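Local coordinates for uncharacterized protein PF1083 (Pyrococcus furiosus, PDB 3NRN) that binds adenosine monophosphate and is probably an oxidoreductase of the flavin-containing amine oxidase family, although its reaction is not known, at residues S81-K86 and G283-F288; N273-G278 and E343-L348; L292-F297 and A317-K322; F297-A302 and G311-M316. All coordinates share one frame; numbering follows the deposited sequence.

All four contacts belong to one mixed beta sheet. Contacts 3 and 4 are buried and join the same two antiparallel strands, 296-298 and 312-320, at successive points, sharing F297. Contacts 1 and 2 lie toward the two margins of the sheet and are only partly buried: contact 1 holds a loop and the start of strand 86-89 against strand 286-288, in parallel, while contact 2 adds the edge strand 345-351 to strand 269-277. Main-chain bonds run through all four, but side-chain chemistry differs. A threonine methyl packs against a loop in contact 1, an asparagine doubles the grip at a beta bulge in contact 2, and N295 OD1 and S301 OG take further backbone N-H groups in contacts 3 and 4.

Contact 1: residues S81-K86 and G283-F288; sequences SNPKGK and GNTIVF
T285 fits its branched side chain into the bend made by P83, G85 and K86. Its CB lies 3.9 Å from P83 O, and from there the two branches part. OG1 runs along the proline ring, 3.1 Å from P83 CD. The methyl CG2, which chi1 of -47° sets anti to the backbone N of T285, presses on P83 CG at 3.4 Å, tighter than a usual carbon-carbon contact, and P83 O, the CA of G85 and CG of K86 close round the same methyl. The side chains of P83 and K86 both cross that of T285 at about a right angle.

Beyond this methyl the chains pair as parallel strands. K86 bridges V287 with two bonds: K86 N donates to I286 O at 3.0 Å, and F288 N to K86 O at 2.9 Å, the latter almost straight at 170°. At the opposite end N284 is the centre of an inverse gamma turn, and its carbonyl O accepts a weak bond from N82 N. The amide of N284 lies against the CA of S81 and gives its ND2 to V79 O, tying the turn to the strand that precedes the loop.

K86 leads into strand 86-89, whose other neighbour is strand 92-95; from the latter, I93 touches K86 and H95 touches P83. On its other edge strand 286-288 pairs antiparallel with strand 296-298, V287 bonding to F297, while helix 142-156 packs W154 on I286 and F151 on F288.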
loop_
_atom_site.group_PDB
_atom_site.type_symbol
_atom_site.label_atom_id
_atom_site.label_comp_id
_atom_site.label_asym_id
_atom_site.label_seq_id
_atom_site.Cartn_x
_atom_site.Cartn_y
_atom_site.Cartn_z
ATOM N N SER A 81 8.595 -5.439 12.823
ATOM C CA SER A 81 7.825 -5.492 14.063
ATOM C C SER A 81 8.296 -6.643 14.956
ATOM O O SER A 81 8.426 -7.768 14.469
ATOM C CB SER A 81 6.343 -5.695 13.733
ATOM O OG SER A 81 5.837 -4.638 12.942
ATOM N N ASN A 82 8.535 -6.359 16.244
ATOM C CA ASN A 82 8.975 -7.366 17.224
ATOM C C ASN A 82 8.216 -8.641 16.881
ATOM O O ASN A 82 8.688 -9.430 16.060
ATOM C CB ASN A 82 8.651 -6.916 18.660
ATOM C CG ASN A 82 9.363 -5.637 19.058
ATOM O OD1 ASN A 82 9.136 -4.578 18.479
ATOM N ND2 ASN A 82 10.229 -5.732 20.064
ATOM N N PRO A 83 7.065 -8.912 17.534
ATOM C CA PRO A 83 6.477 -10.154 17.038
ATOM C C PRO A 83 5.851 -9.679 15.726
ATOM O O PRO A 83 5.393 -8.535 15.644
ATOM C CB PRO A 83 5.436 -10.493 18.101
ATOM C CG PRO A 83 4.981 -9.181 18.538
ATOM C CD PRO A 83 6.263 -8.369 18.642
ATOM N N LYS A 84 5.865 -10.520 14.698
ATOM C CA LYS A 84 5.302 -10.140 13.407
ATOM C C LYS A 84 3.925 -9.517 13.575
ATOM O O LYS A 84 3.568 -8.575 12.864
ATOM C CB LYS A 84 5.229 -11.360 12.483
ATOM C CG LYS A 84 6.559 -11.701 11.811
ATOM C CD LYS A 84 6.550 -13.116 11.249
ATOM C CE LYS A 84 7.572 -13.266 10.140
ATOM N NZ LYS A 84 8.881 -12.653 10.495
ATOM N N GLY A 85 3.161 -10.035 14.531
ATOM C CA GLY A 85 1.835 -9.503 14.776
ATOM C C GLY A 85 1.189 -10.067 16.026
ATOM O O GLY A 85 1.649 -11.068 16.574
ATOM N N LYS A 86 0.116 -9.418 16.468
ATOM C CA LYS A 86 -0.619 -9.842 17.654
ATOM C C LYS A 86 -2.126 -9.800 17.398
ATOM O O LYS A 86 -2.582 -9.269 16.378
ATOM C CB LYS A 86 -0.264 -8.940 18.837
ATOM C CG LYS A 86 1.194 -9.026 19.241
ATOM C CD LYS A 86 1.471 -8.208 20.484
ATOM C CE LYS A 86 2.875 -8.478 20.998
ATOM N NZ LYS A 86 3.155 -7.757 22.268
ATOM N N GLY A 283 4.127 -1.080 21.221
ATOM C CA GLY A 283 5.461 -1.200 20.657
ATOM C C GLY A 283 5.442 -1.432 19.155
ATOM O O GLY A 283 4.401 -1.284 18.513
ATOM N N ASN A 284 6.593 -1.800 18.596
ATOM C CA ASN A 284 6.708 -2.049 17.160
ATOM C C ASN A 284 6.053 -3.363 16.755
ATOM O O ASN A 284 6.714 -4.402 16.681
ATOM C CB ASN A 284 8.182 -2.068 16.737
ATOM C CG ASN A 284 8.354 -2.219 15.235
ATOM O OD1 ASN A 284 7.376 -2.277 14.489
ATOM N ND2 ASN A 284 9.604 -2.281 14.786
ATOM N N THR A 285 4.753 -3.308 16.487
ATOM C CA THR A 285 3.987 -4.481 16.075
ATOM C C THR A 285 2.628 -3.994 15.578
ATOM O O THR A 285 2.324 -2.802 15.651
ATOM C CB THR A 285 3.752 -5.448 17.268
ATOM O OG1 THR A 285 4.978 -5.646 17.976
ATOM C CG2 THR A 285 3.266 -6.804 16.779
ATOM N N ILE A 286 1.821 -4.907 15.054
ATOM C CA ILE A 286 0.481 -4.554 14.606
ATOM C C ILE A 286 -0.475 -5.437 15.392
ATOM O O ILE A 286 -0.127 -6.557 15.762
ATOM C CB ILE A 286 0.273 -4.819 13.103
ATOM C CG1 ILE A 286 0.642 -6.264 12.770
ATOM C CG2 ILE A 286 1.085 -3.836 12.287
ATOM C CD1 ILE A 286 0.431 -6.625 11.316
ATOM N N VAL A 287 -1.672 -4.934 15.655
ATOM C CA VAL A 287 -2.656 -5.711 16.396
ATOM C C VAL A 287 -3.928 -5.903 15.587
ATOM O O VAL A 287 -4.608 -4.936 15.252
ATOM C CB VAL A 287 -3.032 -5.026 17.732
ATOM C CG1 VAL A 287 -4.060 -5.878 18.480
ATOM C CG2 VAL A 287 -1.788 -4.819 18.579
ATOM N N PHE A 288 -4.238 -7.153 15.269
ATOM C CA PHE A 288 -5.450 -7.465 14.529
ATOM C C PHE A 288 -6.612 -7.409 15.515
ATOM O O PHE A 288 -6.461 -7.794 16.672
ATOM C CB PHE A 288 -5.336 -8.851 13.899
ATOM C CG PHE A 288 -4.405 -8.897 12.730
ATOM C CD1 PHE A 288 -4.806 -8.407 11.491
ATOM C CD2 PHE A 288 -3.106 -9.383 12.873
ATOM C CE1 PHE A 288 -3.926 -8.396 10.407
ATOM C CE2 PHE A 288 -2.218 -9.376 11.796
ATOM C CZ PHE A 288 -2.630 -8.880 10.561
#

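Contact 2: residues N273-G278 and E343-L348; sequences NLAVPG and EGEPLL
The side-chain amide of N273 meets the carbonyl of L348 with one N-H: ND2 donates to L348 O at 2.9 Å, with the oxygen tilted 21° out of the amide plane. Because it approaches from above the plane of the L348 carbonyl, 54° out of it, it leaves the direction near the C=O axis to the backbone N of N273, which bonds the same oxygen at 2.9 Å. ND2 has a further acceptor in Q350 OE1. A valine at this position would probably leave L348 O with the backbone bond alone and Q350 OE1 without its amide donor. The second flat group, the carboxylate of E345, brings OE1 to P277 CG at 3.5 Å and is bonded by Y312 OH.

A classic beta bulge lies beside the amide. L347 and L348 both face N273, so that N273 O takes L347 N at 3.0 Å and L348 N only weakly, at 3.4 Å. The side chain of L347 points toward strand 273-277, and L347 CG packs tightly on A275 CB at 3.5 Å. A275 and E345 restore regular antiparallel pairing with a mutual pair of bonds. On the face opposite A275, L274 CD1 rests against the ring of P346.

Strand 345-351 forms the outermost edge here, with strand 312-320 on the other side of 269-277. Helix 326-340 lays W334 over L274 and P346, while strand 47-50 covers the other face, F47 on A275 and L347, L49 on N273 and L348.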
loop_
_atom_site.group_PDB
_atom_site.type_symbol
_atom_site.label_atom_id
_atom_site.label_comp_id
_atom_site.label_asym_id
_atom_site.label_seq_id
_atom_site.Cartn_x
_atom_site.Cartn_y
_atom_site.Cartn_z
ATOM N N ASN A 273 -6.561 8.345 13.820
ATOM C CA ASN A 273 -5.314 8.784 14.429
ATOM C C ASN A 273 -5.670 9.106 15.881
ATOM O O ASN A 273 -6.429 10.037 16.141
ATOM C CB ASN A 273 -4.798 10.023 13.695
ATOM C CG ASN A 273 -4.563 9.766 12.206
ATOM O OD1 ASN A 273 -3.574 9.144 11.825
ATOM N ND2 ASN A 273 -5.483 10.231 11.366
ATOM N N LEU A 274 -5.128 8.325 16.812
ATOM C CA LEU A 274 -5.428 8.482 18.235
ATOM C C LEU A 274 -4.222 8.895 19.075
ATOM O O LEU A 274 -3.164 8.273 19.006
ATOM C CB LEU A 274 -5.991 7.160 18.775
ATOM C CG LEU A 274 -6.542 7.107 20.203
ATOM C CD1 LEU A 274 -7.869 7.850 20.264
ATOM C CD2 LEU A 274 -6.737 5.653 20.621
ATOM N N ALA A 275 -4.390 9.943 19.876
ATOM C CA ALA A 275 -3.312 10.431 20.738
ATOM C C ALA A 275 -3.485 9.893 22.155
ATOM O O ALA A 275 -4.252 10.440 22.947
ATOM C CB ALA A 275 -3.306 11.955 20.752
ATOM N N VAL A 276 -2.771 8.817 22.467
ATOM C CA VAL A 276 -2.848 8.206 23.785
ATOM C C VAL A 276 -1.737 8.741 24.692
ATOM O O VAL A 276 -0.555 8.690 24.349
ATOM C CB VAL A 276 -2.746 6.660 23.694
ATOM C CG1 VAL A 276 -3.790 6.124 22.720
ATOM C CG2 VAL A 276 -1.359 6.249 23.247
ATOM N N PRO A 277 -2.114 9.284 25.859
ATOM C CA PRO A 277 -1.144 9.830 26.812
ATOM C C PRO A 277 -0.234 8.765 27.416
ATOM O O PRO A 277 -0.677 7.655 27.715
ATOM C CB PRO A 277 -2.033 10.482 27.870
ATOM C CG PRO A 277 -3.262 10.862 27.102
ATOM C CD PRO A 277 -3.488 9.643 26.250
ATOM N N GLY A 278 1.042 9.100 27.583
ATOM C CA GLY A 278 1.962 8.157 28.192
ATOM C C GLY A 278 2.972 7.455 27.307
ATOM O O GLY A 278 3.369 7.957 26.257
ATOM N N GLU A 343 -7.990 6.311 27.865
ATOM C CA GLU A 343 -7.371 7.632 27.925
ATOM C C GLU A 343 -7.071 8.250 26.564
ATOM O O GLU A 343 -6.569 9.371 26.486
ATOM C CB GLU A 343 -6.078 7.562 28.742
ATOM C CG GLU A 343 -6.241 6.890 30.098
ATOM C CD GLU A 343 -7.370 7.490 30.916
ATOM O OE1 GLU A 343 -7.290 8.690 31.265
ATOM O OE2 GLU A 343 -8.342 6.761 31.208
ATOM N N GLY A 344 -7.387 7.531 25.492
ATOM C CA GLY A 344 -7.118 8.048 24.159
ATOM C C GLY A 344 -7.981 9.218 23.725
ATOM O O GLY A 344 -9.185 9.234 23.967
ATOM N N GLU A 345 -7.365 10.202 23.073
ATOM C CA GLU A 345 -8.095 11.370 22.594
ATOM C C GLU A 345 -8.013 11.540 21.078
ATOM O O GLU A 345 -6.955 11.835 20.527
ATOM C CB GLU A 345 -7.596 12.631 23.306
ATOM C CG GLU A 345 -6.170 12.543 23.828
ATOM C CD GLU A 345 -5.905 13.533 24.953
ATOM O OE1 GLU A 345 -4.786 13.531 25.508
ATOM O OE2 GLU A 345 -6.819 14.312 25.290
ATOM N N PRO A 346 -9.147 11.351 20.385
ATOM C CA PRO A 346 -9.268 11.466 18.928
ATOM C C PRO A 346 -8.561 12.679 18.332
ATOM O O PRO A 346 -8.821 13.814 18.728
ATOM C CB PRO A 346 -10.778 11.519 18.716
ATOM C CG PRO A 346 -11.288 10.627 19.804
ATOM C CD PRO A 346 -10.458 11.054 20.994
ATOM N N LEU A 347 -7.669 12.428 17.377
ATOM C CA LEU A 347 -6.928 13.498 16.713
ATOM C C LEU A 347 -7.524 13.811 15.349
ATOM O O LEU A 347 -7.742 14.971 15.006
ATOM C CB LEU A 347 -5.461 13.106 16.520
ATOM C CG LEU A 347 -4.485 13.166 17.692
ATOM C CD1 LEU A 347 -3.125 12.662 17.228
ATOM C CD2 LEU A 347 -4.373 14.591 18.203
ATOM N N LEU A 348 -7.781 12.762 14.571
ATOM C CA LEU A 348 -8.327 12.928 13.235
ATOM C C LEU A 348 -8.692 11.592 12.598
ATOM O O LEU A 348 -7.978 10.596 12.748
ATOM C CB LEU A 348 -7.303 13.643 12.348
ATOM C CG LEU A 348 -7.629 13.849 10.869
ATOM C CD1 LEU A 348 -8.562 15.041 10.712
ATOM C CD2 LEU A 348 -6.342 14.090 10.095
#

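Contact 3: residues L292-F297 and A317-K322; sequences LMINGF and AHMALK
N295 carries the polar side of this contact, its OD1 accepting A320 N at 2.7 Å with the donor tilted 28° from the carbonyl plane. The same oxygen lies in the plane of the H318 ring at its edge, 3.5 Å from H318 ND1. In the backbone, N295 N gives a nearly straight bond to H318 O, and H318 N returns one to G296 O at 3.0 Å. This is antiparallel pairing, G296 and H318 forming the hydrogen-bonded pair and F297 and A317 the non-hydrogen-bonded one, CB against CB. Apolar groups fill the other side: I294 spreads its two branches, CG2 toward A317 CB and CD1 to M319 CB at 3.7 Å, while the selenium of M319 touches CG of M293, both being selenomethionines.

Further out, a water lies 2.6 Å from M293 O and 2.7 Å from A320 O and takes a weak bond from N295 ND2. E336 takes the backbone N-H groups of M293 and I294 with its two carboxylate oxygens, bonding the loop that leads into N295. W154 meets the H318 ring edge-to-face.

Helix 326-340 supplies E336 and packs A329 on M319, and strand 269-277 flanks strand 312-320 with I270 and F272.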
loop_
_atom_site.group_PDB
_atom_site.type_symbol
_atom_site.label_atom_id
_atom_site.label_comp_id
_atom_site.label_asym_id
_atom_site.label_seq_id
_atom_site.Cartn_x
_atom_site.Cartn_y
_atom_site.Cartn_z
ATOM N N LEU A 292 -14.297 -6.596 15.536
ATOM C CA LEU A 292 -14.626 -5.167 15.508
ATOM C C LEU A 292 -14.746 -4.664 14.066
ATOM O O LEU A 292 -14.338 -5.359 13.131
ATOM C CB LEU A 292 -13.546 -4.358 16.240
ATOM C CG LEU A 292 -13.092 -4.804 17.639
ATOM C CD1 LEU A 292 -12.150 -3.745 18.204
ATOM C CD2 LEU A 292 -14.289 -5.001 18.573
HETATM N N MSE A 293 -15.316 -3.473 13.880
HETATM C CA MSE A 293 -15.426 -2.915 12.533
HETATM C C MSE A 293 -13.982 -2.552 12.159
HETATM O O MSE A 293 -13.554 -2.775 11.030
HETATM C CB MSE A 293 -16.348 -1.678 12.500
HETATM C CG MSE A 293 -16.846 -1.307 11.076
HETATM SE SE MSE A 293 -18.183 -0.050 10.975
HETATM C CE MSE A 293 -19.617 -1.068 11.295
ATOM N N ILE A 294 -13.237 -2.005 13.122
ATOM C CA ILE A 294 -11.826 -1.683 12.910
ATOM C C ILE A 294 -11.194 -3.039 12.580
ATOM O O ILE A 294 -11.626 -4.065 13.103
ATOM C CB ILE A 294 -11.140 -1.137 14.201
ATOM C CG1 ILE A 294 -11.691 0.242 14.576
ATOM C CG2 ILE A 294 -9.625 -1.075 14.006
ATOM C CD1 ILE A 294 -11.556 1.278 13.512
ATOM N N ASN A 295 -10.179 -3.048 11.723
ATOM C CA ASN A 295 -9.531 -4.297 11.326
ATOM C C ASN A 295 -8.228 -4.552 12.061
ATOM O O ASN A 295 -7.795 -5.703 12.208
ATOM C CB ASN A 295 -9.269 -4.283 9.818
ATOM C CG ASN A 295 -10.537 -4.117 9.017
ATOM O OD1 ASN A 295 -10.612 -3.280 8.120
ATOM N ND2 ASN A 295 -11.546 -4.915 9.339
ATOM N N GLY A 296 -7.600 -3.471 12.512
ATOM C CA GLY A 296 -6.349 -3.586 13.233
ATOM C C GLY A 296 -5.743 -2.222 13.474
ATOM O O GLY A 296 -6.243 -1.215 12.968
ATOM N N PHE A 297 -4.670 -2.174 14.254
ATOM C CA PHE A 297 -4.016 -0.906 14.526
ATOM C C PHE A 297 -2.540 -1.102 14.828
ATOM O O PHE A 297 -2.104 -2.210 15.138
ATOM C CB PHE A 297 -4.715 -0.179 15.687
ATOM C CG PHE A 297 -4.674 -0.921 17.002
ATOM C CD1 PHE A 297 -3.557 -0.845 17.831
ATOM C CD2 PHE A 297 -5.764 -1.687 17.415
ATOM C CE1 PHE A 297 -3.524 -1.515 19.052
ATOM C CE2 PHE A 297 -5.742 -2.364 18.636
ATOM C CZ PHE A 297 -4.616 -2.276 19.457
ATOM N N ALA A 317 -5.319 3.374 13.551
ATOM C CA ALA A 317 -6.170 2.216 13.314
ATOM C C ALA A 317 -6.749 2.288 11.913
ATOM O O ALA A 317 -7.065 3.370 11.411
ATOM C CB ALA A 317 -7.300 2.163 14.343
ATOM N N HIS A 318 -6.899 1.125 11.295
ATOM C CA HIS A 318 -7.426 1.017 9.942
ATOM C C HIS A 318 -8.776 0.324 9.965
ATOM O O HIS A 318 -8.956 -0.669 10.664
ATOM C CB HIS A 318 -6.446 0.216 9.075
ATOM C CG HIS A 318 -6.961 -0.109 7.706
ATOM N ND1 HIS A 318 -7.907 -1.084 7.475
ATOM C CD2 HIS A 318 -6.648 0.403 6.492
ATOM C CE1 HIS A 318 -8.152 -1.162 6.179
ATOM N NE2 HIS A 318 -7.400 -0.268 5.561
HETATM N N MSE A 319 -9.721 0.854 9.197
HETATM C CA MSE A 319 -11.055 0.277 9.115
HETATM C C MSE A 319 -11.467 0.215 7.652
HETATM O O MSE A 319 -11.492 1.238 6.968
HETATM C CB MSE A 319 -12.078 1.138 9.888
HETATM C CG MSE A 319 -13.538 0.624 9.820
HETATM SE SE MSE A 319 -14.865 1.814 10.307
HETATM C CE MSE A 319 -15.202 2.541 8.775
ATOM N N ALA A 320 -11.765 -0.985 7.167
ATOM C CA ALA A 320 -12.237 -1.140 5.797
ATOM C C ALA A 320 -13.685 -0.636 5.854
ATOM O O ALA A 320 -14.486 -1.125 6.655
ATOM C CB ALA A 320 -12.191 -2.611 5.391
ATOM N N LEU A 321 -14.027 0.345 5.028
ATOM C CA LEU A 321 -15.385 0.886 5.071
ATOM C C LEU A 321 -16.450 -0.048 4.496
ATOM O O LEU A 321 -17.535 -0.188 5.063
ATOM C CB LEU A 321 -15.444 2.229 4.342
ATOM C CG LEU A 321 -16.809 2.929 4.344
ATOM C CD1 LEU A 321 -17.231 3.258 5.767
ATOM C CD2 LEU A 321 -16.722 4.194 3.511
ATOM N N LYS A 322 -16.134 -0.692 3.378
ATOM C CA LYS A 322 -17.082 -1.582 2.725
ATOM C C LYS A 322 -18.299 -0.728 2.373
ATOM O O LYS A 322 -18.141 0.351 1.796
ATOM C CB LYS A 322 -17.442 -2.737 3.668
ATOM C CG LYS A 322 -16.197 -3.501 4.135
ATOM C CD LYS A 322 -16.511 -4.725 4.990
ATOM C CE LYS A 322 -15.228 -5.480 5.331
ATOM N NZ LYS A 322 -15.461 -6.721 6.127
HETATM O O HOH W 1 -14.075 -3.025 8.491
#

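Contact 4: residues F297-A302 and G311-M316; sequences FNEPSA and GYTLIM
S301 and E299 meet strand 312-316 through different chi1 settings. At 63° S301 places OG between its own backbone N and carbonyl carbon, where it receives L314 N at 3.2 Å in a bond of 172°. E299, with CG anti to the backbone N at 180°, stretches across I315, its CB 3.8 Å from I315 CD1. The carboxylate beyond belongs to the loop alongside: OE1 accepts R281 N, and OE2 accepts I282 N and G283 N. With an alanine here, the backbone N-H groups of R281, I282 and G283 would probably lose the carboxylate that takes them.

Between these two segments the only bridge is N298 with M316, which exchange N298 N to M316 O at 2.9 Å and M316 N to N298 O at 3.1 Å. Their side chains lie side by side and point the same way, with N298 ND2 bonded to L54 O. P300 crosses L314 at about a right angle, CG to CG 3.9 Å, and also touches the selenium of M316.

From P300 the chain turns as a short 3-10 segment, closed by A302 N on E299 O. The arrangement is the end of an antiparallel strand pair, in a mixed sheet that probably corresponds to the substrate-binding domain of flavin amine oxidases.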
loop_
_atom_site.group_PDB
_atom_site.type_symbol
_atom_site.label_atom_id
_atom_site.label_comp_id
_atom_site.label_asym_id
_atom_site.label_seq_id
_atom_site.Cartn_x
_atom_site.Cartn_y
_atom_site.Cartn_z
ATOM N N PHE A 297 -4.670 -2.174 14.254
ATOM C CA PHE A 297 -4.016 -0.906 14.526
ATOM C C PHE A 297 -2.540 -1.102 14.828
ATOM O O PHE A 297 -2.104 -2.210 15.138
ATOM C CB PHE A 297 -4.715 -0.179 15.687
ATOM C CG PHE A 297 -4.674 -0.921 17.002
ATOM C CD1 PHE A 297 -3.557 -0.845 17.831
ATOM C CD2 PHE A 297 -5.764 -1.687 17.415
ATOM C CE1 PHE A 297 -3.524 -1.515 19.052
ATOM C CE2 PHE A 297 -5.742 -2.364 18.636
ATOM C CZ PHE A 297 -4.616 -2.276 19.457
ATOM N N ASN A 298 -1.775 -0.021 14.708
ATOM C CA ASN A 298 -0.347 -0.056 14.979
ATOM C C ASN A 298 0.026 1.156 15.830
ATOM O O ASN A 298 -0.839 1.963 16.184
ATOM C CB ASN A 298 0.451 -0.068 13.660
ATOM C CG ASN A 298 0.580 1.315 13.021
ATOM O OD1 ASN A 298 -0.270 2.181 13.199
ATOM N ND2 ASN A 298 1.651 1.512 12.257
ATOM N N GLU A 299 1.308 1.271 16.156
ATOM C CA GLU A 299 1.815 2.372 16.973
ATOM C C GLU A 299 3.139 2.837 16.361
ATOM O O GLU A 299 4.218 2.520 16.861
ATOM C CB GLU A 299 2.017 1.872 18.406
ATOM C CG GLU A 299 2.550 2.893 19.390
ATOM C CD GLU A 299 2.490 2.381 20.821
ATOM O OE1 GLU A 299 1.538 2.734 21.548
ATOM O OE2 GLU A 299 3.388 1.611 21.211
ATOM N N PRO A 300 3.063 3.618 15.272
ATOM C CA PRO A 300 4.231 4.140 14.551
ATOM C C PRO A 300 5.313 4.829 15.381
ATOM O O PRO A 300 6.495 4.737 15.050
ATOM C CB PRO A 300 3.606 5.058 13.495
ATOM C CG PRO A 300 2.347 5.521 14.147
ATOM C CD PRO A 300 1.825 4.267 14.804
ATOM N N SER A 301 4.918 5.505 16.456
ATOM C CA SER A 301 5.880 6.198 17.310
ATOM C C SER A 301 6.689 5.221 18.164
ATOM O O SER A 301 7.606 5.622 18.879
ATOM C CB SER A 301 5.156 7.189 18.225
ATOM O OG SER A 301 4.278 6.506 19.102
ATOM N N ALA A 302 6.346 3.941 18.087
ATOM C CA ALA A 302 7.055 2.920 18.846
ATOM C C ALA A 302 8.482 2.782 18.326
ATOM O O ALA A 302 9.316 2.140 18.962
ATOM C CB ALA A 302 6.329 1.587 18.743
ATOM N N GLY A 311 5.047 13.551 25.417
ATOM C CA GLY A 311 4.179 12.951 26.418
ATOM C C GLY A 311 3.010 12.188 25.829
ATOM O O GLY A 311 2.058 11.836 26.536
ATOM N N TYR A 312 3.079 11.927 24.528
ATOM C CA TYR A 312 2.018 11.203 23.845
ATOM C C TYR A 312 2.531 10.082 22.959
ATOM O O TYR A 312 3.684 10.080 22.532
ATOM C CB TYR A 312 1.193 12.160 22.987
ATOM C CG TYR A 312 0.139 12.924 23.745
ATOM C CD1 TYR A 312 -0.981 12.275 24.257
ATOM C CD2 TYR A 312 0.251 14.301 23.934
ATOM C CE1 TYR A 312 -1.967 12.979 24.935
ATOM C CE2 TYR A 312 -0.729 15.015 24.613
ATOM C CZ TYR A 312 -1.836 14.348 25.110
ATOM O OH TYR A 312 -2.813 15.054 25.775
ATOM N N THR A 313 1.653 9.123 22.700
ATOM C CA THR A 313 1.961 8.003 21.832
ATOM C C THR A 313 0.967 8.125 20.680
ATOM O O THR A 313 -0.179 8.532 20.886
ATOM C CB THR A 313 1.750 6.660 22.541
ATOM O OG1 THR A 313 2.544 6.616 23.733
ATOM C CG2 THR A 313 2.151 5.518 21.631
ATOM N N LEU A 314 1.407 7.791 19.473
ATOM C CA LEU A 314 0.546 7.877 18.306
ATOM C C LEU A 314 0.018 6.502 17.909
ATOM O O LEU A 314 0.787 5.582 17.647
ATOM C CB LEU A 314 1.310 8.517 17.139
ATOM C CG LEU A 314 0.636 8.586 15.763
ATOM C CD1 LEU A 314 -0.771 9.151 15.890
ATOM C CD2 LEU A 314 1.481 9.450 14.826
ATOM N N ILE A 315 -1.303 6.365 17.893
ATOM C CA ILE A 315 -1.944 5.111 17.516
ATOM C C ILE A 315 -2.704 5.339 16.214
ATOM O O ILE A 315 -3.416 6.334 16.074
ATOM C CB ILE A 315 -2.948 4.639 18.596
ATOM C CG1 ILE A 315 -2.196 4.167 19.841
ATOM C CG2 ILE A 315 -3.844 3.523 18.035
ATOM C CD1 ILE A 315 -1.377 2.913 19.633
HETATM N N MSE A 316 -2.541 4.427 15.262
HETATM C CA MSE A 316 -3.237 4.530 13.981
HETATM C C MSE A 316 -4.011 3.246 13.747
HETATM O O MSE A 316 -3.433 2.158 13.753
HETATM C CB MSE A 316 -2.249 4.744 12.822
HETATM C CG MSE A 316 -1.624 6.145 12.721
HETATM SE SE MSE A 316 -0.595 6.293 11.217
HETATM C CE MSE A 316 -0.049 7.972 11.314
#